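Local coordinates for amidohydrolase (Pseudomonas aeruginosa, PDB 2I5G), which probably hydrolyses dipeptides as a metal-dependent peptidase of the M19 type, built on a TIM-barrel fold, at residues D28-L34 and T286-P291; S65-V71 and K85-L89; F207-F213 and A243-D249; I225-E230 and T296-R300. The protein carries 2 engineered substitutions. All blocks are in the same frame, centred on the assembly; numbering follows the deposited sequence.

Contact 1 of 4, residues D28-L34 and T286-P291; sequences DMRKGGL and TVGEFP
D28 meets the short 3-10 turn at V287-E289 with one carboxylate oxygen. Its CG lies anti to the backbone N (chi1 -154°), which swings OD2 from the helix onto the amide of G288, 2.8 Å from G288 N. The N-H arrives from well above the carboxylate plane, 68° out of it, and Q252 NE2 donates to the same oxygen, so OD2 accepts two bonds. K31 holds the other end of that glycine. Its chain is extended until a bend at the last torsion (chi4 -69°), where NZ turns in to reach G288 O at 3.2 Å, also from out of plane, here that of the peptide carbonyl. G288 is thus tied at its N-H by an acid and at its C=O by a base one helical turn apart. The chain leaves helix 23-31 through a Schellman motif, with G33 at positive phi, and the bare G32 lets the two backbones come within 4.0 Å at the G32 and G288 CA atoms. G32 O lies near the P291 ring, 3.4 Å from P291 CD, and is bonded by H7. On the apolar side, V287 CG1 sits 3.9 Å from M29 CA, M29 being selenomethionine here. Past the turn, L34 sets CD1 over one face of the F290 ring in a CH-pi contact, 4.1 Å from the F290 ring centroid and displaced toward the rim beside F290 CE2.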
loop_
_atom_site.group_PDB
_atom_site.type_symbol
_atom_site.label_atom_id
_atom_site.label_comp_id
_atom_site.label_asym_id
_atom_site.label_seq_id
_atom_site.Cartn_x
_atom_site.Cartn_y
_atom_site.Cartn_z
ATOM N N ASP A 28 -32.665 3.344 -18.235
ATOM C CA ASP A 28 -33.316 3.385 -16.930
ATOM C C ASP A 28 -32.894 4.671 -16.219
ATOM O O ASP A 28 -33.598 5.177 -15.341
ATOM C CB ASP A 28 -32.930 2.144 -16.112
ATOM C CG ASP A 28 -33.978 1.776 -15.066
ATOM O OD1 ASP A 28 -35.185 1.811 -15.392
ATOM O OD2 ASP A 28 -33.599 1.436 -13.923
HETATM N N MSE A 29 -31.739 5.202 -16.609
HETATM C CA MSE A 29 -31.256 6.443 -16.029
HETATM C C MSE A 29 -32.140 7.541 -16.599
HETATM O O MSE A 29 -32.503 8.501 -15.911
HETATM C CB MSE A 29 -29.800 6.698 -16.420
HETATM C CG MSE A 29 -28.845 5.612 -15.982
HETATM SE SE MSE A 29 -27.002 6.089 -16.271
HETATM C CE MSE A 29 -26.278 5.654 -14.527
ATOM N N ARG A 30 -32.488 7.387 -17.869
ATOM C CA ARG A 30 -33.341 8.347 -18.540
ATOM C C ARG A 30 -34.754 8.264 -17.963
ATOM O O ARG A 30 -35.376 9.293 -17.685
ATOM C CB ARG A 30 -33.348 8.071 -20.043
ATOM C CG ARG A 30 -32.065 8.487 -20.767
ATOM C CD ARG A 30 -31.984 10.001 -20.934
ATOM N NE ARG A 30 -31.824 10.693 -19.659
ATOM C CZ ARG A 30 -32.414 11.844 -19.347
ATOM N NH1 ARG A 30 -33.217 12.444 -20.220
ATOM N NH2 ARG A 30 -32.199 12.398 -18.161
ATOM N N LYS A 31 -35.251 7.045 -17.767
ATOM C CA LYS A 31 -36.586 6.859 -17.205
ATOM C C LYS A 31 -36.725 7.533 -15.840
ATOM O O LYS A 31 -37.810 7.977 -15.469
ATOM C CB LYS A 31 -36.910 5.370 -17.059
ATOM C CG LYS A 31 -38.232 5.092 -16.349
ATOM C CD LYS A 31 -38.566 3.607 -16.380
ATOM C CE LYS A 31 -39.879 3.285 -15.665
ATOM N NZ LYS A 31 -39.804 3.475 -14.183
ATOM N N GLY A 32 -35.631 7.601 -15.093
ATOM C CA GLY A 32 -35.678 8.220 -13.783
ATOM C C GLY A 32 -35.356 9.702 -13.805
ATOM O O GLY A 32 -35.305 10.344 -12.755
ATOM N N GLY A 33 -35.127 10.242 -15.000
ATOM C CA GLY A 33 -34.820 11.656 -15.135
ATOM C C GLY A 33 -33.483 12.081 -14.550
ATOM O O GLY A 33 -33.254 13.266 -14.302
ATOM N N LEU A 34 -32.599 11.113 -14.337
ATOM C CA LEU A 34 -31.277 11.367 -13.778
ATOM C C LEU A 34 -30.520 12.347 -14.667
ATOM O O LEU A 34 -30.464 12.173 -15.884
ATOM C CB LEU A 34 -30.506 10.045 -13.679
ATOM C CG LEU A 34 -29.232 9.967 -12.838
ATOM C CD1 LEU A 34 -29.566 10.236 -11.380
ATOM C CD2 LEU A 34 -28.605 8.585 -12.982
ATOM N N THR A 286 -34.960 0.287 -8.451
ATOM C CA THR A 286 -34.252 0.510 -9.709
ATOM C C THR A 286 -34.031 2.000 -9.967
ATOM O O THR A 286 -34.779 2.853 -9.482
ATOM C CB THR A 286 -35.019 -0.075 -10.916
ATOM O OG1 THR A 286 -36.314 0.528 -11.000
ATOM C CG2 THR A 286 -35.167 -1.574 -10.783
ATOM N N VAL A 287 -32.994 2.303 -10.736
ATOM C CA VAL A 287 -32.664 3.678 -11.060
ATOM C C VAL A 287 -33.880 4.390 -11.639
ATOM O O VAL A 287 -34.175 5.529 -11.277
ATOM C CB VAL A 287 -31.506 3.730 -12.075
ATOM C CG1 VAL A 287 -31.126 5.174 -12.365
ATOM C CG2 VAL A 287 -30.309 2.970 -11.524
ATOM N N GLY A 288 -34.594 3.707 -12.526
ATOM C CA GLY A 288 -35.768 4.296 -13.147
ATOM C C GLY A 288 -36.842 4.770 -12.181
ATOM O O GLY A 288 -37.825 5.392 -12.594
ATOM N N GLU A 289 -36.660 4.486 -10.896
ATOM C CA GLU A 289 -37.631 4.891 -9.884
ATOM C C GLU A 289 -37.194 6.107 -9.080
ATOM O O GLU A 289 -37.884 6.506 -8.139
ATOM C CB GLU A 289 -37.907 3.741 -8.921
ATOM C CG GLU A 289 -38.739 2.622 -9.495
ATOM C CD GLU A 289 -39.021 1.554 -8.464
ATOM O OE1 GLU A 289 -38.097 0.772 -8.162
ATOM O OE2 GLU A 289 -40.160 1.506 -7.944
ATOM N N PHE A 290 -36.055 6.691 -9.451
ATOM C CA PHE A 290 -35.516 7.861 -8.757
ATOM C C PHE A 290 -36.590 8.886 -8.366
ATOM O O PHE A 290 -36.617 9.364 -7.229
ATOM C CB PHE A 290 -34.450 8.537 -9.627
ATOM C CG PHE A 290 -33.106 8.650 -8.966
ATOM C CD1 PHE A 290 -32.895 9.554 -7.931
ATOM C CD2 PHE A 290 -32.050 7.830 -9.365
ATOM C CE1 PHE A 290 -31.655 9.641 -7.300
ATOM C CE2 PHE A 290 -30.809 7.908 -8.742
ATOM C CZ PHE A 290 -30.611 8.816 -7.707
ATOM N N PRO A 291 -37.496 9.227 -9.295
ATOM C CA PRO A 291 -38.550 10.203 -8.988
ATOM C C PRO A 291 -39.428 9.949 -7.757
ATOM O O PRO A 291 -40.103 10.861 -7.287
ATOM C CB PRO A 291 -39.362 10.270 -10.290
ATOM C CG PRO A 291 -39.039 8.990 -10.988
ATOM C CD PRO A 291 -37.581 8.792 -10.699
#

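Contact 2 of 4, residues S65-V71 and K85-L89; sequences SDLVIPV and KTGIL
The strands at 68-70 and 86-89 run parallel, their axes 4.6 Å apart at closest approach and turned by 37°. V68 pairs with T86, I69 with G87 and P70 with I88. T86 N donates to L67 O at 2.9 Å, I69 N to T86 O at 3.2 Å and I88 N to I69 O at 2.9 Å; a fourth bond, from V71 N to I88 O, is weak because its N-H is badly bent. The first of these is nearly straight and lies in the carbonyl plane of L67. At the N-terminal end of the pair, K85 lays its side chain back along the loop 65-67 that precedes strand 68-70. With CG anti to the carbonyl carbon (chi1 -71°) and the rest of the chain extended, its methylenes run beside L67 O and D66 O until NZ bonds S65 O, 3.0 Å away. On the way, the K85 and I69 side chains cross at about a right angle, K85 CD beside I69 CG2. V68 and T86 point to one face of the sheet, where I88 CD1 reaches back to within 3.7 Å of V68 CB. V71 spreads its two methyls over the partner strand: CG2 rests on the bare CA of G87, while CG1 leans on L89 CB at 3.8 Å. L89 in turn packs on helix 304-323, and strand 36-40 bonds the other edge of strand 86-92 at G87 and L89. Strand 68-70, helix 74-82 and strand 86-92 together form a beta-alpha-beta unit, the element repeated in parallel alpha/beta folds such as the TIM barrel.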
loop_
_atom_site.group_PDB
_atom_site.type_symbol
_atom_site.label_atom_id
_atom_site.label_comp_id
_atom_site.label_asym_id
_atom_site.label_seq_id
_atom_site.Cartn_x
_atom_site.Cartn_y
_atom_site.Cartn_z
ATOM N N SER A 65 -24.327 7.658 -27.337
ATOM C CA SER A 65 -24.269 9.107 -27.153
ATOM C C SER A 65 -25.619 9.820 -27.197
ATOM O O SER A 65 -25.711 11.017 -26.906
ATOM C CB SER A 65 -23.344 9.730 -28.199
ATOM O OG SER A 65 -23.883 9.592 -29.502
ATOM N N ASP A 66 -26.665 9.092 -27.564
ATOM C CA ASP A 66 -27.994 9.680 -27.635
ATOM C C ASP A 66 -28.685 9.593 -26.275
ATOM O O ASP A 66 -29.777 10.124 -26.086
ATOM C CB ASP A 66 -28.815 8.955 -28.702
ATOM C CG ASP A 66 -28.938 7.467 -28.433
ATOM O OD1 ASP A 66 -27.924 6.841 -28.058
ATOM O OD2 ASP A 66 -30.048 6.921 -28.611
ATOM N N LEU A 67 -28.025 8.929 -25.331
ATOM C CA LEU A 67 -28.544 8.739 -23.981
ATOM C C LEU A 67 -27.663 9.379 -22.919
ATOM O O LEU A 67 -28.162 9.947 -21.950
ATOM C CB LEU A 67 -28.665 7.241 -23.671
ATOM C CG LEU A 67 -29.967 6.515 -24.035
ATOM C CD1 LEU A 67 -30.518 7.042 -25.352
ATOM C CD2 LEU A 67 -29.709 5.007 -24.087
ATOM N N VAL A 68 -26.349 9.285 -23.104
ATOM C CA VAL A 68 -25.411 9.826 -22.133
ATOM C C VAL A 68 -24.249 10.593 -22.758
ATOM O O VAL A 68 -23.933 10.420 -23.935
ATOM C CB VAL A 68 -24.828 8.690 -21.262
ATOM C CG1 VAL A 68 -25.947 7.975 -20.515
ATOM C CG2 VAL A 68 -24.069 7.702 -22.141
ATOM N N ILE A 69 -23.620 11.439 -21.942
ATOM C CA ILE A 69 -22.474 12.248 -22.349
ATOM C C ILE A 69 -21.536 12.345 -21.151
ATOM O O ILE A 69 -21.973 12.291 -19.995
ATOM C CB ILE A 69 -22.878 13.686 -22.742
ATOM C CG1 ILE A 69 -23.451 14.413 -21.518
ATOM C CG2 ILE A 69 -23.869 13.658 -23.885
ATOM C CD1 ILE A 69 -23.895 15.840 -21.793
ATOM N N PRO A 70 -20.232 12.507 -21.413
ATOM C CA PRO A 70 -19.196 12.614 -20.381
ATOM C C PRO A 70 -19.430 13.823 -19.497
ATOM O O PRO A 70 -20.108 14.759 -19.898
ATOM C CB PRO A 70 -17.910 12.770 -21.193
ATOM C CG PRO A 70 -18.242 12.166 -22.521
ATOM C CD PRO A 70 -19.644 12.647 -22.754
ATOM N N VAL A 71 -18.857 13.801 -18.301
ATOM C CA VAL A 71 -18.973 14.917 -17.367
ATOM C C VAL A 71 -17.609 15.248 -16.779
ATOM O O VAL A 71 -17.039 14.447 -16.047
ATOM C CB VAL A 71 -19.936 14.594 -16.203
ATOM C CG1 VAL A 71 -19.782 15.620 -15.093
ATOM C CG2 VAL A 71 -21.364 14.608 -16.703
ATOM N N LYS A 85 -30.370 14.314 -21.594
ATOM C CA LYS A 85 -29.451 13.193 -21.488
ATOM C C LYS A 85 -28.930 13.063 -20.074
ATOM O O LYS A 85 -29.208 13.905 -19.219
ATOM C CB LYS A 85 -28.276 13.364 -22.458
ATOM C CG LYS A 85 -28.657 13.176 -23.917
ATOM C CD LYS A 85 -27.490 13.446 -24.848
ATOM C CE LYS A 85 -27.960 13.477 -26.285
ATOM N NZ LYS A 85 -26.850 13.810 -27.213
ATOM N N THR A 86 -28.174 11.998 -19.836
ATOM C CA THR A 86 -27.602 11.739 -18.526
ATOM C C THR A 86 -26.099 11.908 -18.550
ATOM O O THR A 86 -25.394 11.231 -19.298
ATOM C CB THR A 86 -27.931 10.316 -18.045
ATOM O OG1 THR A 86 -29.285 10.272 -17.586
ATOM C CG2 THR A 86 -27.000 9.902 -16.918
ATOM N N GLY A 87 -25.612 12.811 -17.715
ATOM C CA GLY A 87 -24.188 13.050 -17.661
ATOM C C GLY A 87 -23.525 11.974 -16.840
ATOM O O GLY A 87 -24.083 11.527 -15.837
ATOM N N ILE A 88 -22.339 11.553 -17.265
ATOM C CA ILE A 88 -21.603 10.521 -16.552
ATOM C C ILE A 88 -20.249 11.024 -16.086
ATOM O O ILE A 88 -19.397 11.401 -16.886
ATOM C CB ILE A 88 -21.442 9.261 -17.430
ATOM C CG1 ILE A 88 -22.809 8.587 -17.571
ATOM C CG2 ILE A 88 -20.433 8.295 -16.816
ATOM C CD1 ILE A 88 -22.792 7.346 -18.416
ATOM N N LEU A 89 -20.080 11.039 -14.768
ATOM C CA LEU A 89 -18.855 11.500 -14.132
ATOM C C LEU A 89 -18.061 10.309 -13.589
ATOM O O LEU A 89 -18.505 9.616 -12.671
ATOM C CB LEU A 89 -19.214 12.479 -13.005
ATOM C CG LEU A 89 -18.197 12.779 -11.896
ATOM C CD1 LEU A 89 -16.879 13.185 -12.516
ATOM C CD2 LEU A 89 -18.732 13.879 -10.968
#

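Contact 3 of 4, residues F207-F213 and A243-D249; sequences FVGVTMF and AIGIGTD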
loop_
_atom_site.group_PDB
_atom_site.type_symbol
_atom_site.label_atom_id
_atom_site.label_comp_id
_atom_site.label_asym_id
_atom_site.label_seq_id
_atom_site.Cartn_x
_atom_site.Cartn_y
_atom_site.Cartn_z
ATOM N N PHE A 207 -19.141 17.613 2.505
ATOM C CA PHE A 207 -20.409 17.239 1.896
ATOM C C PHE A 207 -20.721 15.795 2.256
ATOM O O PHE A 207 -19.811 15.005 2.505
ATOM C CB PHE A 207 -20.306 17.384 0.374
ATOM C CG PHE A 207 -21.612 17.219 -0.340
ATOM C CD1 PHE A 207 -22.581 18.217 -0.285
ATOM C CD2 PHE A 207 -21.892 16.049 -1.038
ATOM C CE1 PHE A 207 -23.810 18.047 -0.913
ATOM C CE2 PHE A 207 -23.116 15.872 -1.667
ATOM C CZ PHE A 207 -24.077 16.867 -1.606
ATOM N N VAL A 208 -22.001 15.444 2.283
ATOM C CA VAL A 208 -22.395 14.079 2.620
ATOM C C VAL A 208 -23.538 13.545 1.769
ATOM O O VAL A 208 -24.648 14.070 1.809
ATOM C CB VAL A 208 -22.844 13.962 4.089
ATOM C CG1 VAL A 208 -23.382 12.551 4.354
ATOM C CG2 VAL A 208 -21.683 14.301 5.021
ATOM N N GLY A 209 -23.257 12.495 1.003
ATOM C CA GLY A 209 -24.283 11.878 0.183
ATOM C C GLY A 209 -24.810 10.662 0.934
ATOM O O GLY A 209 -24.048 9.739 1.243
ATOM N N VAL A 210 -26.104 10.661 1.249
ATOM C CA VAL A 210 -26.712 9.552 1.978
ATOM C C VAL A 210 -27.032 8.409 1.029
ATOM O O VAL A 210 -27.588 8.624 -0.047
ATOM C CB VAL A 210 -28.004 9.989 2.688
ATOM C CG1 VAL A 210 -28.513 8.873 3.569
ATOM C CG2 VAL A 210 -27.744 11.232 3.513
ATOM N N THR A 211 -26.674 7.195 1.438
ATOM C CA THR A 211 -26.902 6.001 0.629
ATOM C C THR A 211 -28.100 5.193 1.126
ATOM O O THR A 211 -28.693 5.515 2.155
ATOM C CB THR A 211 -25.659 5.088 0.632
ATOM O OG1 THR A 211 -25.828 4.052 -0.342
ATOM C CG2 THR A 211 -25.459 4.454 2.011
HETATM N N MSE A 212 -28.438 4.135 0.393
HETATM C CA MSE A 212 -29.574 3.282 0.737
HETATM C C MSE A 212 -29.251 1.785 0.724
HETATM O O MSE A 212 -30.152 0.954 0.614
HETATM C CB MSE A 212 -30.722 3.546 -0.234
HETATM C CG MSE A 212 -30.327 3.361 -1.686
HETATM SE SE MSE A 212 -31.820 3.407 -2.901
HETATM C CE MSE A 212 -31.731 5.256 -3.424
ATOM N N PHE A 213 -27.976 1.440 0.849
ATOM C CA PHE A 213 -27.587 0.036 0.833
ATOM C C PHE A 213 -28.210 -0.751 1.982
ATOM O O PHE A 213 -27.933 -0.486 3.153
ATOM C CB PHE A 213 -26.072 -0.096 0.885
ATOM C CG PHE A 213 -25.571 -1.364 0.287
ATOM C CD1 PHE A 213 -25.770 -1.627 -1.064
ATOM C CD2 PHE A 213 -24.910 -2.304 1.066
ATOM C CE1 PHE A 213 -25.319 -2.813 -1.633
ATOM C CE2 PHE A 213 -24.454 -3.494 0.509
ATOM C CZ PHE A 213 -24.657 -3.752 -0.842
ATOM N N ALA A 243 -25.053 20.821 2.907
ATOM C CA ALA A 243 -24.012 19.806 2.779
ATOM C C ALA A 243 -24.534 18.369 2.656
ATOM O O ALA A 243 -23.827 17.416 2.997
ATOM C CB ALA A 243 -23.070 19.907 3.961
ATOM N N ILE A 244 -25.757 18.211 2.156
ATOM C CA ILE A 244 -26.351 16.887 2.020
ATOM C C ILE A 244 -26.815 16.595 0.592
ATOM O O ILE A 244 -27.279 17.482 -0.114
ATOM C CB ILE A 244 -27.544 16.729 2.986
ATOM C CG1 ILE A 244 -28.025 15.286 2.995
ATOM C CG2 ILE A 244 -28.685 17.649 2.564
ATOM C CD1 ILE A 244 -29.204 15.056 3.903
ATOM N N GLY A 245 -26.683 15.339 0.178
ATOM C CA GLY A 245 -27.086 14.945 -1.159
ATOM C C GLY A 245 -27.367 13.455 -1.249
ATOM O O GLY A 245 -27.362 12.748 -0.237
ATOM N N ILE A 246 -27.601 12.974 -2.468
ATOM C CA ILE A 246 -27.891 11.565 -2.690
ATOM C C ILE A 246 -26.710 10.767 -3.233
ATOM O O ILE A 246 -25.949 11.257 -4.065
ATOM C CB ILE A 246 -29.082 11.406 -3.658
ATOM C CG1 ILE A 246 -30.354 11.900 -2.977
ATOM C CG2 ILE A 246 -29.247 9.949 -4.081
ATOM C CD1 ILE A 246 -30.658 11.197 -1.662
ATOM N N GLY A 247 -26.577 9.537 -2.737
ATOM C CA GLY A 247 -25.535 8.610 -3.164
ATOM C C GLY A 247 -26.107 7.201 -3.017
ATOM O O GLY A 247 -25.667 6.416 -2.174
ATOM N N THR A 248 -27.105 6.885 -3.842
ATOM C CA THR A 248 -27.802 5.598 -3.793
ATOM C C THR A 248 -26.940 4.355 -3.657
ATOM O O THR A 248 -27.231 3.477 -2.844
ATOM C CB THR A 248 -28.694 5.389 -5.031
ATOM O OG1 THR A 248 -27.875 5.070 -6.163
ATOM C CG2 THR A 248 -29.490 6.641 -5.323
ATOM N N ASP A 249 -25.892 4.268 -4.463
ATOM C CA ASP A 249 -25.020 3.109 -4.421
ATOM C C ASP A 249 -25.731 1.981 -5.168
ATOM O O ASP A 249 -25.712 0.829 -4.743
ATOM C CB ASP A 249 -24.746 2.722 -2.964
ATOM C CG ASP A 249 -23.591 1.748 -2.816
ATOM O OD1 ASP A 249 -22.730 1.702 -3.718
ATOM O OD2 ASP A 249 -23.533 1.040 -1.783
#
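Strands 207-210 and 244-246 are consecutive parallel strands of a beta-alpha-beta unit, linked through helix 225-239. The pairing begins with V208 N donating to A243 O at 2.8 Å, then G245 N to V208 O, V210 N to G245 O, and G247 N to V210 O at 3.0 Å, each chain giving and taking in turn. F207 throws its ring across the start of the neighbouring strand. CG is anti to the backbone N (chi1 -171°), and the ring lies obliquely along the peptide groups from A243 to G245, with F207 CZ 3.5 Å from G245 N; having no side chain, G245 leaves this place to the ring. On the face carrying V208, V210, I244 and I246, V210 CG2 meets I244 CG1 at 4.1 Å. Beyond the strands the chains stay together through side chains. T211 OG1 lies 2.9 Å from T248 O and 3.0 Å from G247 O, with D249 CB alongside. M212, a selenomethionine, runs beside T248 in the same direction, so that its CE reaches the CG2 methyl of T248, whose hydroxyl is bonded to D14 instead. F213 and D249 finish the contact: D249 OD2 lies 3.6 Å from F213 CD1, ring and carboxylate planes being 48° apart. D249 also touches H180 of strand 177-181 and L16 of strand 13-17. T211-F213 and T248-D249 follow the C-terminal ends of parallel strands, where TIM-barrel enzymes carry their active sites; a role for them there is only inferred.

Contact 4 of 4, residues I225-E230 and T296-R300; sequences IDDYAE and TLLKR. Engineered in segment 296-300: K299 (natural residue Glu).
R300, just after helix 291-299, forms a salt bridge with D226 of helix 225-239, and the arginine chain can be traced along the surface that leads to it. From CB, which points toward the segment 225-230, the chain bends at chi2 (146°) and brings CD onto the methyl of A229, 3.7 Å from A229 CB. NE comes next and donates to D226 OD1 at 3.2 Å; OD1 lies close to the guanidinium plane and accepts through its anti lone pair, while the carboxylate as a whole is turned 40° from it. CZ and NH2 then pass above the helix backbone, NH2 standing 3.7 Å from D226 O, so that one face of the group lies over D226 O, A229 CB and E230 N. At the tip, NH1 makes a further salt bridge to E233, about two turns beyond D226. The arginine thus joins two acids of the same helix. K299, an engineered residue, brings its amine near D226 OD1 but beyond salt-bridge distance. Beneath the charges, A229 CB touches L297 CD2 at 3.9 Å, and I225 and T296 approach tip to tip, I225 CG2 being 3.4 Å from T296 OG1, a hydroxyl bonded to N292 O. Helix 291-299 thereby packs on the first turns of helix 225-239, the connection between strands 207-210 and 244-246, with L293 touching both I225 and Y228.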
loop_
_atom_site.group_PDB
_atom_site.type_symbol
_atom_site.label_atom_id
_atom_site.label_comp_id
_atom_site.label_asym_id
_atom_site.label_seq_id
_atom_site.Cartn_x
_atom_site.Cartn_y
_atom_site.Cartn_z
ATOM N N ILE A 225 -38.881 3.007 0.942
ATOM C CA ILE A 225 -38.460 4.297 0.428
ATOM C C ILE A 225 -38.472 5.326 1.563
ATOM O O ILE A 225 -37.610 6.200 1.630
ATOM C CB ILE A 225 -39.386 4.700 -0.776
ATOM C CG1 ILE A 225 -38.567 5.400 -1.863
ATOM C CG2 ILE A 225 -40.550 5.550 -0.308
ATOM C CD1 ILE A 225 -37.996 6.714 -1.462
ATOM N N ASP A 226 -39.431 5.190 2.476
ATOM C CA ASP A 226 -39.568 6.095 3.624
ATOM C C ASP A 226 -38.442 5.967 4.641
ATOM O O ASP A 226 -38.035 6.954 5.246
ATOM C CB ASP A 226 -40.896 5.849 4.337
ATOM C CG ASP A 226 -42.076 6.411 3.580
ATOM O OD1 ASP A 226 -42.232 7.648 3.570
ATOM O OD2 ASP A 226 -42.840 5.616 2.990
ATOM N N ASP A 227 -37.953 4.750 4.844
ATOM C CA ASP A 227 -36.867 4.523 5.789
ATOM C C ASP A 227 -35.611 5.220 5.290
ATOM O O ASP A 227 -34.719 5.555 6.066
ATOM C CB ASP A 227 -36.605 3.024 5.945
ATOM C CG ASP A 227 -37.727 2.314 6.677
ATOM O OD1 ASP A 227 -37.944 2.614 7.871
ATOM O OD2 ASP A 227 -38.394 1.459 6.059
ATOM N N TYR A 228 -35.555 5.438 3.983
ATOM C CA TYR A 228 -34.424 6.107 3.358
ATOM C C TYR A 228 -34.544 7.607 3.639
ATOM O O TYR A 228 -33.583 8.247 4.064
ATOM C CB TYR A 228 -34.437 5.813 1.856
ATOM C CG TYR A 228 -33.286 6.380 1.059
ATOM C CD1 TYR A 228 -32.004 6.474 1.606
ATOM C CD2 TYR A 228 -33.464 6.752 -0.276
ATOM C CE1 TYR A 228 -30.925 6.917 0.839
ATOM C CE2 TYR A 228 -32.395 7.193 -1.050
ATOM C CZ TYR A 228 -31.126 7.269 -0.488
ATOM O OH TYR A 228 -30.061 7.661 -1.268
ATOM N N ALA A 229 -35.729 8.160 3.414
ATOM C CA ALA A 229 -35.954 9.576 3.681
ATOM C C ALA A 229 -35.652 9.831 5.155
ATOM O O ALA A 229 -35.100 10.866 5.514
ATOM C CB ALA A 229 -37.395 9.946 3.378
ATOM N N GLU A 230 -36.016 8.878 6.006
ATOM C CA GLU A 230 -35.774 8.997 7.440
ATOM C C GLU A 230 -34.289 9.213 7.707
ATOM O O GLU A 230 -33.901 10.100 8.471
ATOM C CB GLU A 230 -36.244 7.730 8.158
ATOM C CG GLU A 230 -35.842 7.650 9.624
ATOM C CD GLU A 230 -36.326 6.375 10.303
ATOM O OE1 GLU A 230 -35.935 6.132 11.469
ATOM O OE2 GLU A 230 -37.099 5.615 9.678
ATOM N N THR A 296 -41.504 11.461 -2.339
ATOM C CA THR A 296 -41.502 11.076 -0.932
ATOM C C THR A 296 -41.027 12.211 -0.034
ATOM O O THR A 296 -41.799 12.739 0.763
ATOM C CB THR A 296 -40.631 9.818 -0.690
ATOM O OG1 THR A 296 -41.258 8.680 -1.299
ATOM C CG2 THR A 296 -40.472 9.552 0.801
ATOM N N LEU A 297 -39.761 12.586 -0.155
ATOM C CA LEU A 297 -39.227 13.677 0.651
ATOM C C LEU A 297 -40.205 14.852 0.644
ATOM O O LEU A 297 -40.426 15.519 1.663
ATOM C CB LEU A 297 -37.876 14.127 0.090
ATOM C CG LEU A 297 -36.690 13.205 0.373
ATOM C CD1 LEU A 297 -35.549 13.545 -0.568
ATOM C CD2 LEU A 297 -36.255 13.358 1.814
ATOM N N LEU A 298 -40.804 15.077 -0.519
ATOM C CA LEU A 298 -41.754 16.162 -0.714
ATOM C C LEU A 298 -43.013 15.983 0.135
ATOM O O LEU A 298 -43.402 16.880 0.887
ATOM C CB LEU A 298 -42.114 16.233 -2.196
ATOM C CG LEU A 298 -42.690 17.522 -2.768
ATOM C CD1 LEU A 298 -41.796 18.701 -2.423
ATOM C CD2 LEU A 298 -42.804 17.364 -4.279
ATOM N N LYS A 299 -43.641 14.818 0.024
ATOM C CA LYS A 299 -44.858 14.545 0.778
ATOM C C LYS A 299 -44.515 14.250 2.231
ATOM O O LYS A 299 -45.361 13.813 3.008
ATOM C CB LYS A 299 -45.615 13.364 0.158
ATOM C CG LYS A 299 -44.916 12.015 0.269
ATOM C CD LYS A 299 -45.432 11.205 1.457
ATOM C CE LYS A 299 -44.718 9.857 1.581
ATOM N NZ LYS A 299 -44.898 8.962 0.399
ATOM N N ARG A 300 -43.271 14.520 2.601
ATOM C CA ARG A 300 -42.818 14.257 3.950
ATOM C C ARG A 300 -42.596 15.522 4.777
ATOM O O ARG A 300 -42.159 15.447 5.923
ATOM C CB ARG A 300 -41.539 13.428 3.890
ATOM C CG ARG A 300 -41.508 12.315 4.898
ATOM C CD ARG A 300 -40.780 11.112 4.349
ATOM N NE ARG A 300 -40.853 9.992 5.279
ATOM C CZ ARG A 300 -40.265 9.978 6.467
ATOM N NH1 ARG A 300 -39.555 11.022 6.862
ATOM N NH2 ARG A 300 -40.403 8.929 7.264
#

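How the contacts relate
Contacts 1 and 3 are mainly buried, whereas contacts 2 and 4 are only partly so. Parallel backbone pairing dominates contacts 2 and 3, yet contact 2 adds a lysine at its outer end where contact 3 adds hydroxyl, aromatic and acidic groups. Contacts 1 and 4 depend on side chains: in contact 1 charged groups grip a backbone glycine, in contact 4 they pair with each other over an apolar base. The helix of contact 4, 225-239, is the connection between the two strands of contact 3, and Y228 OH bonds V210 O where they meet. Contact 1 touches contact 2 through L34 O and T86 OG1, and contact 3 through F290 and T248, so it bridges the two strand pairs.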